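Local coordinates for hypothetical protein (Mus musculus, PDB 1VKB) that probably acts as a gamma-glutamylamine cyclotransferase of the AIG2-like family, cleaving gamma-glutamyl-amine links, such as those to lysine, with release of 5-oxoproline, at residues A[16-21]-A[78-83]; A[29-34]-A[88-93]; A[60-65]-A[153-158]. All coordinates share one frame; numbering follows the deposited sequence. Where two conformers were deposited one is given.

How the contacts relate
Contact 1 is the buried one, a backbone-bonded strand pair centred about 7 Å from the middle of the chain. Contacts 2 and 3 are partly buried, each centred about 12 Å out. Contact 2 packs the helices that follow the two strands of contact 1; their centres are about 10 Å apart, and Ile16 CD1 reaches both Leu90 and Met32. Its chemistry is wholly apolar across the segments. Contact 3, about 17 Å from contact 1 between centres, instead uses backbone, asparagine-amide and imidazole hydrogen bonds to hold a C-terminal loop, whose Arg158 guanidinium grips a formate. It still meets contact 1, through Thr21 against Pro63 and Tyr155, and contact 2, through Arg158 at Phe93.

Contact 1: A[16-21]-A[78-83]; sequences IFVYGT and EIYEVD. With FMT (formic acid), chain C.
Glu78 faces Val18 and Tyr80 faces Ile16 as antiparallel hydrogen-bonded pairs, joining strands 76-82 and 14-18 in the mixed sheet of the gamma-glutamyl cyclotransferase-like fold. Glu78 N donates to Val18 O at 2.9 Å, while Glu78 O accepts Val18 N and also a CA-H contact from Phe17 CA at 3.2 Å. Ile79 is the non-hydrogen-bonded partner of Phe17; its CG1 lies at the ring edge, 4.1 Å from Phe17 CD1, on the face where both touch side chains of strand 121-129. Tyr80 returns to the face of Ile16 and Val18. Its N bonds Ile16 O at 2.9 Å, and its CE1 meets Val18 CG2 at 3.7 Å. The Tyr80 hydroxyl donates to Glu78 OE1, which also accepts Arg24 N. Ile16 CG1, set between its backbone N and carbonyl carbon (chi1 70°), meets Tyr80 CB and Val82 CG1, and the latter touches Ile16 CD1 at 3.8 Å. Asp83 then N-caps helix 84-93 through Met86 N. Beyond the paired strand, the Tyr-Gly-Thr loop, probably part of the substrate pocket as in relatives, holds a formate: Tyr19 N donates to its O1 at 2.9 Å, and this oxygen sits over one face of the Tyr19 ring.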
loop_
_atom_site.group_PDB
_atom_site.type_symbol
_atom_site.label_atom_id
_atom_site.label_comp_id
_atom_site.label_asym_id
_atom_site.label_seq_id
_atom_site.Cartn_x
_atom_site.Cartn_y
_atom_site.Cartn_z
ATOM N N ILE A 16 -7.742 4.505 4.367
ATOM C CA ILE A 16 -6.640 4.128 3.514
ATOM C C ILE A 16 -6.590 2.632 3.363
ATOM O O ILE A 16 -7.099 1.886 4.217
ATOM C CB ILE A 16 -5.275 4.664 4.032
ATOM C CG1 ILE A 16 -4.791 3.949 5.327
ATOM C CG2 ILE A 16 -5.293 6.209 4.241
ATOM C CD1 ILE A 16 -3.375 4.320 5.618
ATOM N N PHE A 17 -5.960 2.198 2.281
ATOM C CA PHE A 17 -5.770 0.791 1.989
ATOM C C PHE A 17 -4.282 0.597 1.722
ATOM O O PHE A 17 -3.726 1.234 0.854
ATOM C CB PHE A 17 -6.588 0.431 0.777
ATOM C CG PHE A 17 -6.367 -0.956 0.240
ATOM C CD1 PHE A 17 -7.025 -2.047 0.781
ATOM C CD2 PHE A 17 -5.575 -1.143 -0.869
ATOM C CE1 PHE A 17 -6.851 -3.318 0.215
ATOM C CE2 PHE A 17 -5.414 -2.406 -1.412
ATOM C CZ PHE A 17 -6.059 -3.460 -0.887
ATOM N N VAL A 18 -3.676 -0.249 2.534
ATOM C CA VAL A 18 -2.258 -0.581 2.465
ATOM C C VAL A 18 -2.078 -2.023 2.002
ATOM O O VAL A 18 -2.783 -2.950 2.431
ATOM C CB VAL A 18 -1.510 -0.274 3.776
ATOM C CG1 VAL A 18 -1.598 1.230 4.058
ATOM C CG2 VAL A 18 -1.977 -1.086 4.936
ATOM N N TYR A 19 -1.149 -2.182 1.079
ATOM C CA TYR A 19 -0.914 -3.466 0.406
ATOM C C TYR A 19 0.511 -3.956 0.606
ATOM O O TYR A 19 0.799 -5.091 0.277
ATOM C CB TYR A 19 -1.188 -3.341 -1.100
ATOM C CG TYR A 19 -0.355 -2.270 -1.747
ATOM C CD1 TYR A 19 0.943 -2.531 -2.175
ATOM C CD2 TYR A 19 -0.873 -0.991 -1.931
ATOM C CE1 TYR A 19 1.707 -1.532 -2.718
ATOM C CE2 TYR A 19 -0.118 0.001 -2.443
ATOM C CZ TYR A 19 1.191 -0.280 -2.855
ATOM O OH TYR A 19 1.976 0.701 -3.422
ATOM N N GLY A 20 1.406 -3.082 1.081
ATOM C CA GLY A 20 2.804 -3.395 1.103
ATOM C C GLY A 20 3.392 -3.517 2.479
ATOM O O GLY A 20 2.922 -4.271 3.359
ATOM N N THR A 21 4.525 -2.833 2.647
ATOM C CA THR A 21 5.316 -2.963 3.901
ATOM C C THR A 21 4.585 -2.392 5.107
ATOM O O THR A 21 5.001 -2.609 6.249
ATOM C CB THR A 21 6.697 -2.296 3.802
ATOM O OG1 THR A 21 6.559 -0.872 3.708
ATOM C CG2 THR A 21 7.422 -2.725 2.576
ATOM N N GLU A 78 -5.133 -4.202 3.493
ATOM C CA GLU A 78 -5.811 -3.910 4.730
ATOM C C GLU A 78 -6.364 -2.493 4.690
ATOM O O GLU A 78 -5.721 -1.555 4.228
ATOM C CB GLU A 78 -4.870 -4.077 5.905
ATOM C CG GLU A 78 -4.445 -5.531 6.104
ATOM C CD GLU A 78 -3.366 -5.692 7.121
ATOM O OE1 GLU A 78 -2.730 -4.693 7.544
ATOM O OE2 GLU A 78 -3.151 -6.843 7.472
ATOM N N ILE A 79 -7.553 -2.362 5.243
ATOM C CA ILE A 79 -8.224 -1.057 5.399
ATOM C C ILE A 79 -8.022 -0.502 6.795
ATOM O O ILE A 79 -8.290 -1.188 7.791
ATOM C CB ILE A 79 -9.704 -1.196 5.089
ATOM C CG1 ILE A 79 -9.916 -1.823 3.689
ATOM C CG2 ILE A 79 -10.404 0.138 5.220
ATOM C CD1 ILE A 79 -11.337 -2.284 3.457
ATOM N N TYR A 80 -7.568 0.756 6.858
ATOM C CA TYR A 80 -7.443 1.489 8.130
ATOM C C TYR A 80 -8.227 2.759 8.066
ATOM O O TYR A 80 -8.381 3.336 6.999
ATOM C CB TYR A 80 -5.968 1.867 8.427
ATOM C CG TYR A 80 -5.143 0.664 8.766
ATOM C CD1 TYR A 80 -4.705 -0.182 7.765
ATOM C CD2 TYR A 80 -4.799 0.381 10.074
ATOM C CE1 TYR A 80 -3.965 -1.312 8.056
ATOM C CE2 TYR A 80 -4.070 -0.764 10.385
ATOM C CZ TYR A 80 -3.658 -1.597 9.354
ATOM O OH TYR A 80 -2.955 -2.749 9.616
ATOM N N GLU A 81 -8.695 3.223 9.213
ATOM C CA GLU A 81 -9.198 4.587 9.321
ATOM C C GLU A 81 -8.116 5.398 10.026
ATOM O O GLU A 81 -7.695 5.020 11.134
ATOM C CB GLU A 81 -10.540 4.624 10.063
ATOM C CG GLU A 81 -11.164 5.985 9.982
ATOM C CD GLU A 81 -12.568 6.069 10.559
ATOM O OE1 GLU A 81 -12.819 5.477 11.620
ATOM O OE2 GLU A 81 -13.413 6.757 9.957
ATOM N N VAL A 82 -7.649 6.494 9.398
ATOM C CA VAL A 82 -6.536 7.287 9.957
ATOM C C VAL A 82 -6.962 8.744 10.142
ATOM O O VAL A 82 -7.919 9.229 9.490
ATOM C CB VAL A 82 -5.256 7.218 9.090
ATOM C CG1 VAL A 82 -4.872 5.750 8.811
ATOM C CG2 VAL A 82 -5.431 7.923 7.779
ATOM N N ASP A 83 -6.265 9.452 11.028
ATOM C CA ASP A 83 -6.496 10.870 11.141
ATOM C C ASP A 83 -5.618 11.650 10.156
ATOM O O ASP A 83 -4.764 11.095 9.491
ATOM C CB ASP A 83 -6.387 11.360 12.603
ATOM C CG ASP A 83 -5.001 11.302 13.183
ATOM O OD1 ASP A 83 -4.011 10.924 12.508
ATOM O OD2 ASP A 83 -4.822 11.631 14.390
HETATM C C FMT C . 1.691 0.294 1.265
HETATM O O1 FMT C . 0.491 0.193 0.927
HETATM O O2 FMT C . 2.347 -0.412 2.074
#

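Contact 2: A[29-34]-A[88-93]; sequences HKVMLD and RFLDDF. With FMT (formic acid), chain D.
Val31 packs against Phe89, Leu90 and Phe93, and its first torsion settles how its methyls are shared among them. With CG1 anti to the carbonyl carbon (chi1 -58°), that methyl is directed at Phe93, reaching CE1 at 4.0 Å. CB and CG2 both lie against Phe89 CE2, CB at 3.8 Å from it, and CG2 also makes a looser approach of 4.4 Å to Leu90 CD2. Both phenylalanines carry CG anti to the backbone N; one helical turn apart, as the Phe93 N to Phe89 O bond confirms, they extend from the same side of helix 88-93 and receive Val31 at about a right angle.

Met32 adds a second point. In the conformer given, one of two deposited, the chain bends at chi3 (93°) and brings CE to 4.2 Å from Leu90 CD1, with Ile16 of strand 14-18 touching both side chains. No hydrogen bond crosses between the segments, so the evidence for their association is apolar contact alone.

At the start of 29-34, His29 turns its ring the other way, toward Tyr80 and a bound formate. NE2 donates to O2 of this formate at 2.7 Å, with the oxygen near the ring plane, and ND1 is bonded to Leu22 O. Replacing the imidazole by the methyl of an alanine is likely to leave Leu22 O without this side-chain partner and to open a gap beside Tyr80. Leu33 CD2 touches the formate carbon at 3.5 Å, and Arg24 also bonds the anion. Overall, a short, weakly bonded helix and helix 84-93, each following one of two paired strands, pack together over the same sheet face, as befits this alpha-beta cyclotransferase-like fold.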
loop_
_atom_site.group_PDB
_atom_site.type_symbol
_atom_site.label_atom_id
_atom_site.label_comp_id
_atom_site.label_asym_id
_atom_site.label_seq_id
_atom_site.Cartn_x
_atom_site.Cartn_y
_atom_site.Cartn_z
ATOM N N HIS A 29 5.232 -1.837 9.330
ATOM C CA HIS A 29 3.990 -1.671 10.080
ATOM C C HIS A 29 4.155 -0.785 11.330
ATOM O O HIS A 29 3.244 -0.071 11.674
ATOM C CB HIS A 29 3.363 -3.010 10.493
ATOM C CG HIS A 29 1.965 -2.871 11.021
ATOM N ND1 HIS A 29 0.930 -2.338 10.265
ATOM C CD2 HIS A 29 1.443 -3.136 12.241
ATOM C CE1 HIS A 29 -0.164 -2.311 10.999
ATOM N NE2 HIS A 29 0.116 -2.793 12.197
ATOM N N LYS A 30 5.307 -0.863 12.009
ATOM C CA LYS A 30 5.509 -0.051 13.227
ATOM C C LYS A 30 5.151 1.398 13.057
ATOM O O LYS A 30 4.749 2.043 14.015
ATOM C CB LYS A 30 6.983 -0.135 13.749
ATOM C CG LYS A 30 7.387 -1.435 14.461
ATOM C CD LYS A 30 8.942 -1.475 14.863
ATOM C CE LYS A 30 9.289 -0.356 15.856
ATOM N NZ LYS A 30 8.381 -0.395 17.022
ATOM N N VAL A 31 5.365 1.958 11.865
ATOM C CA VAL A 31 5.134 3.406 11.735
ATOM C C VAL A 31 3.663 3.757 11.906
ATOM O O VAL A 31 3.350 4.867 12.313
ATOM C CB VAL A 31 5.665 4.014 10.401
ATOM C CG1 VAL A 31 7.151 3.767 10.242
ATOM C CG2 VAL A 31 4.888 3.502 9.230
ATOM N N MET A 32 2.769 2.812 11.613
ATOM C CA MET A 32 1.338 3.013 11.814
ATOM C C MET A 32 0.928 2.868 13.289
ATOM O O MET A 32 -0.149 3.347 13.679
ATOM C CB MET A 32 0.537 2.039 10.969
ATOM C CG MET A 32 0.748 2.243 9.464
ATOM S SD MET A 32 -0.417 1.227 8.538
ATOM C CE MET A 32 -1.660 2.491 8.401
ATOM N N LEU A 33 1.748 2.177 14.083
ATOM C CA LEU A 33 1.482 1.960 15.518
ATOM C C LEU A 33 2.126 3.003 16.413
ATOM O O LEU A 33 1.891 3.033 17.603
ATOM C CB LEU A 33 2.040 0.609 15.923
ATOM C CG LEU A 33 1.483 -0.645 15.239
ATOM C CD1 LEU A 33 2.189 -1.874 15.768
ATOM C CD2 LEU A 33 0.011 -0.710 15.466
ATOM N N ASP A 34 2.978 3.841 15.843
ATOM C CA ASP A 34 3.657 4.889 16.582
ATOM C C ASP A 34 2.754 6.106 16.695
ATOM O O ASP A 34 2.542 6.840 15.745
ATOM C CB ASP A 34 4.986 5.210 15.859
ATOM C CG ASP A 34 5.919 6.056 16.682
ATOM O OD1 ASP A 34 5.427 6.884 17.491
ATOM O OD2 ASP A 34 7.165 5.957 16.573
ATOM N N ARG A 88 -0.876 12.732 6.604
ATOM C CA ARG A 88 0.265 13.549 6.161
ATOM C C ARG A 88 1.619 12.871 6.482
ATOM O O ARG A 88 2.606 13.043 5.759
ATOM C CB ARG A 88 0.211 14.914 6.788
ATOM C CG ARG A 88 -0.962 15.730 6.279
ATOM C CD ARG A 88 -1.132 17.075 6.928
ATOM N NE ARG A 88 0.129 17.766 7.226
ATOM C CZ ARG A 88 0.835 18.480 6.368
ATOM N NH1 ARG A 88 0.455 18.623 5.110
ATOM N NH2 ARG A 88 1.955 19.059 6.769
ATOM N N PHE A 89 1.675 12.149 7.583
ATOM C CA PHE A 89 2.934 11.405 7.933
ATOM C C PHE A 89 3.217 10.360 6.843
ATOM O O PHE A 89 4.353 10.252 6.368
ATOM C CB PHE A 89 2.886 10.744 9.302
ATOM C CG PHE A 89 3.983 9.736 9.464
ATOM C CD1 PHE A 89 5.257 10.149 9.772
ATOM C CD2 PHE A 89 3.764 8.416 9.148
ATOM C CE1 PHE A 89 6.312 9.215 9.846
ATOM C CE2 PHE A 89 4.787 7.504 9.208
ATOM C CZ PHE A 89 6.059 7.911 9.554
ATOM N N LEU A 90 2.192 9.595 6.461
ATOM C CA LEU A 90 2.344 8.566 5.456
ATOM C C LEU A 90 2.710 9.154 4.098
ATOM O O LEU A 90 3.521 8.552 3.353
ATOM C CB LEU A 90 1.109 7.669 5.387
ATOM C CG LEU A 90 0.830 6.796 6.600
ATOM C CD1 LEU A 90 -0.485 6.038 6.519
ATOM C CD2 LEU A 90 2.012 5.815 6.895
ATOM N N ASP A 91 2.139 10.304 3.752
ATOM C CA ASP A 91 2.568 11.030 2.514
ATOM C C ASP A 91 4.049 11.336 2.485
ATOM O O ASP A 91 4.711 11.189 1.446
ATOM C CB ASP A 91 1.827 12.354 2.288
ATOM C CG ASP A 91 0.385 12.186 1.923
ATOM O OD1 ASP A 91 -0.110 11.053 1.674
ATOM O OD2 ASP A 91 -0.356 13.206 1.861
ATOM N N ASP A 92 4.568 11.754 3.636
ATOM C CA ASP A 92 5.967 12.050 3.783
ATOM C C ASP A 92 6.765 10.766 3.773
ATOM O O ASP A 92 7.815 10.711 3.128
ATOM C CB ASP A 92 6.161 12.783 5.096
ATOM C CG ASP A 92 7.585 13.161 5.377
ATOM O OD1 ASP A 92 8.232 13.716 4.483
ATOM O OD2 ASP A 92 8.101 12.990 6.505
ATOM N N PHE A 93 6.281 9.765 4.508
ATOM C CA PHE A 93 6.959 8.431 4.568
ATOM C C PHE A 93 7.150 7.823 3.156
ATOM O O PHE A 93 8.209 7.280 2.812
ATOM C CB PHE A 93 6.145 7.487 5.434
ATOM C CG PHE A 93 6.819 6.146 5.622
ATOM C CD1 PHE A 93 7.895 6.021 6.525
ATOM C CD2 PHE A 93 6.463 5.064 4.847
ATOM C CE1 PHE A 93 8.550 4.829 6.655
ATOM C CE2 PHE A 93 7.122 3.842 4.979
ATOM C CZ PHE A 93 8.178 3.740 5.885
HETATM C C FMT D . -2.692 -2.189 13.765
HETATM O O1 FMT D . -3.751 -2.137 14.382
HETATM O O2 FMT D . -2.115 -3.241 13.580
#

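Contact 3: A[60-65]-A[153-158]; sequences HNIPWL and LRYNPR. With FMT (formic acid), chain B.
Asn156 places its CG between its backbone N and carbonyl carbon (chi1 65°), and His60 carries its ring beside its own backbone N (chi1 -59°); together these torsions bring Asn156 OD1 to 3.0 Å from His60 ND1. The bond is bent, with the oxygen tilted out of the imidazole plane and the ring and amide planes 58° apart. The two segments join the turn of a beta hairpin, between strands 54-57 and 62-66 of the cyclotransferase-like fold, to the irregular C-terminal part of the chain.

Backbone evidence supports the match: Asn156 N donates to His60 O at 3.0 Å. Arg158 then lays its CA over one face of the His60 ring, a CH-pi contact of 3.8 Å to the centroid. Asn156 ND2 is taken up by Glu59 O, which helps fix the rotation of the amide.

Next along the turn, Asn61 adopts a left-handed backbone conformation and points its side chain at the loop. Its ND2 reaches Arg154 O at 2.9 Å, the oxygen near the amide plane although the donor stands above the carbonyl plane. Leu153 CB and CD2 pack against the same amide, crossing it at about a right angle, and a water bridges Asn61 O and Leu153 O by donating to both.

Ile62 and Tyr155 lie side by side and point the same way, with Ile62 CG1 in the plane of the phenol ring at its edge, 3.7 Å from CE1. Both side chains lead to a formate, probably from the crystallisation liquor. Tyr155 OH donates to its O2 at 2.6 Å. The extended Arg158 chain presents its guanidinium edge-on to the same anion, NE bonding O2 at 2.8 Å and NH2 bonding O1 at 2.6 Å.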
loop_
_atom_site.group_PDB
_atom_site.type_symbol
_atom_site.label_atom_id
_atom_site.label_comp_id
_atom_site.label_asym_id
_atom_site.label_seq_id
_atom_site.Cartn_x
_atom_site.Cartn_y
_atom_site.Cartn_z
ATOM N N HIS A 60 15.798 -1.867 -2.994
ATOM C CA HIS A 60 15.255 -2.134 -1.664
ATOM C C HIS A 60 14.161 -3.182 -1.636
ATOM O O HIS A 60 13.625 -3.479 -0.564
ATOM C CB HIS A 60 14.708 -0.840 -1.073
ATOM C CG HIS A 60 15.752 0.207 -0.977
ATOM N ND1 HIS A 60 16.804 0.085 -0.105
ATOM C CD2 HIS A 60 16.002 1.299 -1.734
ATOM C CE1 HIS A 60 17.642 1.094 -0.288
ATOM N NE2 HIS A 60 17.172 1.849 -1.270
ATOM N N ASN A 61 13.856 -3.756 -2.785
ATOM C CA ASN A 61 12.759 -4.717 -2.882
ATOM C C ASN A 61 11.458 -4.153 -2.280
ATOM O O ASN A 61 10.735 -4.801 -1.509
ATOM C CB ASN A 61 13.144 -6.044 -2.219
ATOM C CG ASN A 61 14.376 -6.675 -2.852
ATOM O OD1 ASN A 61 14.663 -6.461 -4.035
ATOM N ND2 ASN A 61 15.126 -7.458 -2.062
ATOM N N ILE A 62 11.128 -2.955 -2.710
ATOM C CA ILE A 62 9.903 -2.258 -2.286
ATOM C C ILE A 62 8.716 -2.743 -3.119
ATOM O O ILE A 62 8.849 -2.984 -4.326
ATOM C CB ILE A 62 10.121 -0.756 -2.455
ATOM C CG1 ILE A 62 10.994 -0.281 -1.280
ATOM C CG2 ILE A 62 8.836 -0.007 -2.389
ATOM C CD1 ILE A 62 11.562 1.121 -1.502
ATOM N N PRO A 63 7.567 -2.915 -2.496
ATOM C CA PRO A 63 6.371 -3.159 -3.261
ATOM C C PRO A 63 5.762 -1.880 -3.827
ATOM O O PRO A 63 5.600 -0.867 -3.118
ATOM C CB PRO A 63 5.429 -3.778 -2.242
ATOM C CG PRO A 63 5.774 -3.079 -0.937
ATOM C CD PRO A 63 7.297 -2.937 -1.047
ATOM N N TRP A 64 5.379 -1.953 -5.091
ATOM C CA TRP A 64 4.798 -0.817 -5.799
ATOM C C TRP A 64 3.559 -1.228 -6.525
ATOM O O TRP A 64 3.608 -2.123 -7.379
ATOM C CB TRP A 64 5.779 -0.256 -6.834
ATOM C CG TRP A 64 7.214 -0.063 -6.383
ATOM C CD1 TRP A 64 8.194 -0.987 -6.358
ATOM C CD2 TRP A 64 7.838 1.192 -6.000
ATOM N NE1 TRP A 64 9.391 -0.413 -5.959
ATOM C CE2 TRP A 64 9.188 0.922 -5.731
ATOM C CE3 TRP A 64 7.378 2.494 -5.836
ATOM C CZ2 TRP A 64 10.081 1.914 -5.302
ATOM C CZ3 TRP A 64 8.270 3.473 -5.414
ATOM C CH2 TRP A 64 9.598 3.171 -5.161
ATOM N N LEU A 65 2.454 -0.536 -6.243
ATOM C CA LEU A 65 1.223 -0.709 -6.986
ATOM C C LEU A 65 1.238 0.297 -8.148
ATOM O O LEU A 65 1.123 1.534 -7.947
ATOM C CB LEU A 65 0.003 -0.507 -6.077
ATOM C CG LEU A 65 -1.326 -1.010 -6.636
ATOM C CD1 LEU A 65 -1.279 -2.536 -6.784
ATOM C CD2 LEU A 65 -2.449 -0.625 -5.695
ATOM N N LEU A 153 12.695 -11.892 -2.322
ATOM C CA LEU A 153 13.095 -10.489 -2.292
ATOM C C LEU A 153 12.579 -9.779 -1.031
ATOM O O LEU A 153 11.495 -9.214 -0.999
ATOM C CB LEU A 153 12.565 -9.798 -3.532
ATOM C CG LEU A 153 13.074 -10.406 -4.846
ATOM C CD1 LEU A 153 12.262 -9.828 -6.021
ATOM C CD2 LEU A 153 14.580 -10.167 -4.964
ATOM N N ARG A 154 13.382 -9.854 0.015
ATOM C CA ARG A 154 13.044 -9.325 1.301
ATOM C C ARG A 154 13.329 -7.824 1.296
ATOM O O ARG A 154 14.351 -7.339 0.752
ATOM C CB ARG A 154 13.886 -10.078 2.334
ATOM C CG ARG A 154 13.595 -9.789 3.790
ATOM C CD ARG A 154 14.721 -10.299 4.753
ATOM N NE ARG A 154 14.274 -10.305 6.125
ATOM C CZ ARG A 154 14.408 -9.306 6.997
ATOM N NH1 ARG A 154 15.020 -8.178 6.692
ATOM N NH2 ARG A 154 13.926 -9.471 8.210
ATOM N N TYR A 155 12.423 -7.075 1.893
ATOM C CA TYR A 155 12.560 -5.645 1.983
ATOM C C TYR A 155 13.842 -5.247 2.693
ATOM O O TYR A 155 14.222 -5.858 3.692
ATOM C CB TYR A 155 11.362 -5.057 2.716
ATOM C CG TYR A 155 11.509 -3.597 3.011
ATOM C CD1 TYR A 155 11.307 -2.635 2.016
ATOM C CD2 TYR A 155 11.852 -3.153 4.295
ATOM C CE1 TYR A 155 11.391 -1.286 2.305
ATOM C CE2 TYR A 155 11.958 -1.787 4.585
ATOM C CZ TYR A 155 11.757 -0.868 3.594
ATOM O OH TYR A 155 11.854 0.451 3.885
ATOM N N ASN A 156 14.522 -4.249 2.156
ATOM C CA ASN A 156 15.633 -3.672 2.888
ATOM C C ASN A 156 15.464 -2.164 2.971
ATOM O O ASN A 156 14.887 -1.526 2.072
ATOM C CB ASN A 156 16.989 -4.185 2.394
ATOM C CG ASN A 156 17.288 -3.797 1.019
ATOM O OD1 ASN A 156 17.620 -2.634 0.762
ATOM N ND2 ASN A 156 17.184 -4.750 0.096
ATOM N N PRO A 157 15.881 -1.590 4.096
ATOM C CA PRO A 157 15.538 -0.217 4.397
ATOM C C PRO A 157 16.295 0.777 3.535
ATOM O O PRO A 157 17.376 0.500 3.019
ATOM C CB PRO A 157 15.898 -0.072 5.879
ATOM C CG PRO A 157 16.927 -1.044 6.115
ATOM C CD PRO A 157 16.669 -2.202 5.174
ATOM N N ARG A 158 15.695 1.954 3.403
ATOM C CA ARG A 158 16.080 2.899 2.357
ATOM C C ARG A 158 17.518 3.363 2.350
ATOM O O ARG A 158 18.078 3.603 1.259
ATOM C CB ARG A 158 15.161 4.108 2.406
ATOM C CG ARG A 158 13.835 3.807 1.773
ATOM C CD ARG A 158 12.873 4.968 1.855
ATOM N NE ARG A 158 11.481 4.542 1.739
ATOM C CZ ARG A 158 10.451 5.394 1.712
ATOM N NH1 ARG A 158 10.687 6.719 1.751
ATOM N NH2 ARG A 158 9.199 4.917 1.634
HETATM C C FMT B . 9.420 1.698 1.918
HETATM O O1 FMT B . 8.703 2.379 1.155
HETATM O O2 FMT B . 10.637 1.903 2.168
HETATM O O HOH W 1 10.116 -7.009 -0.198
#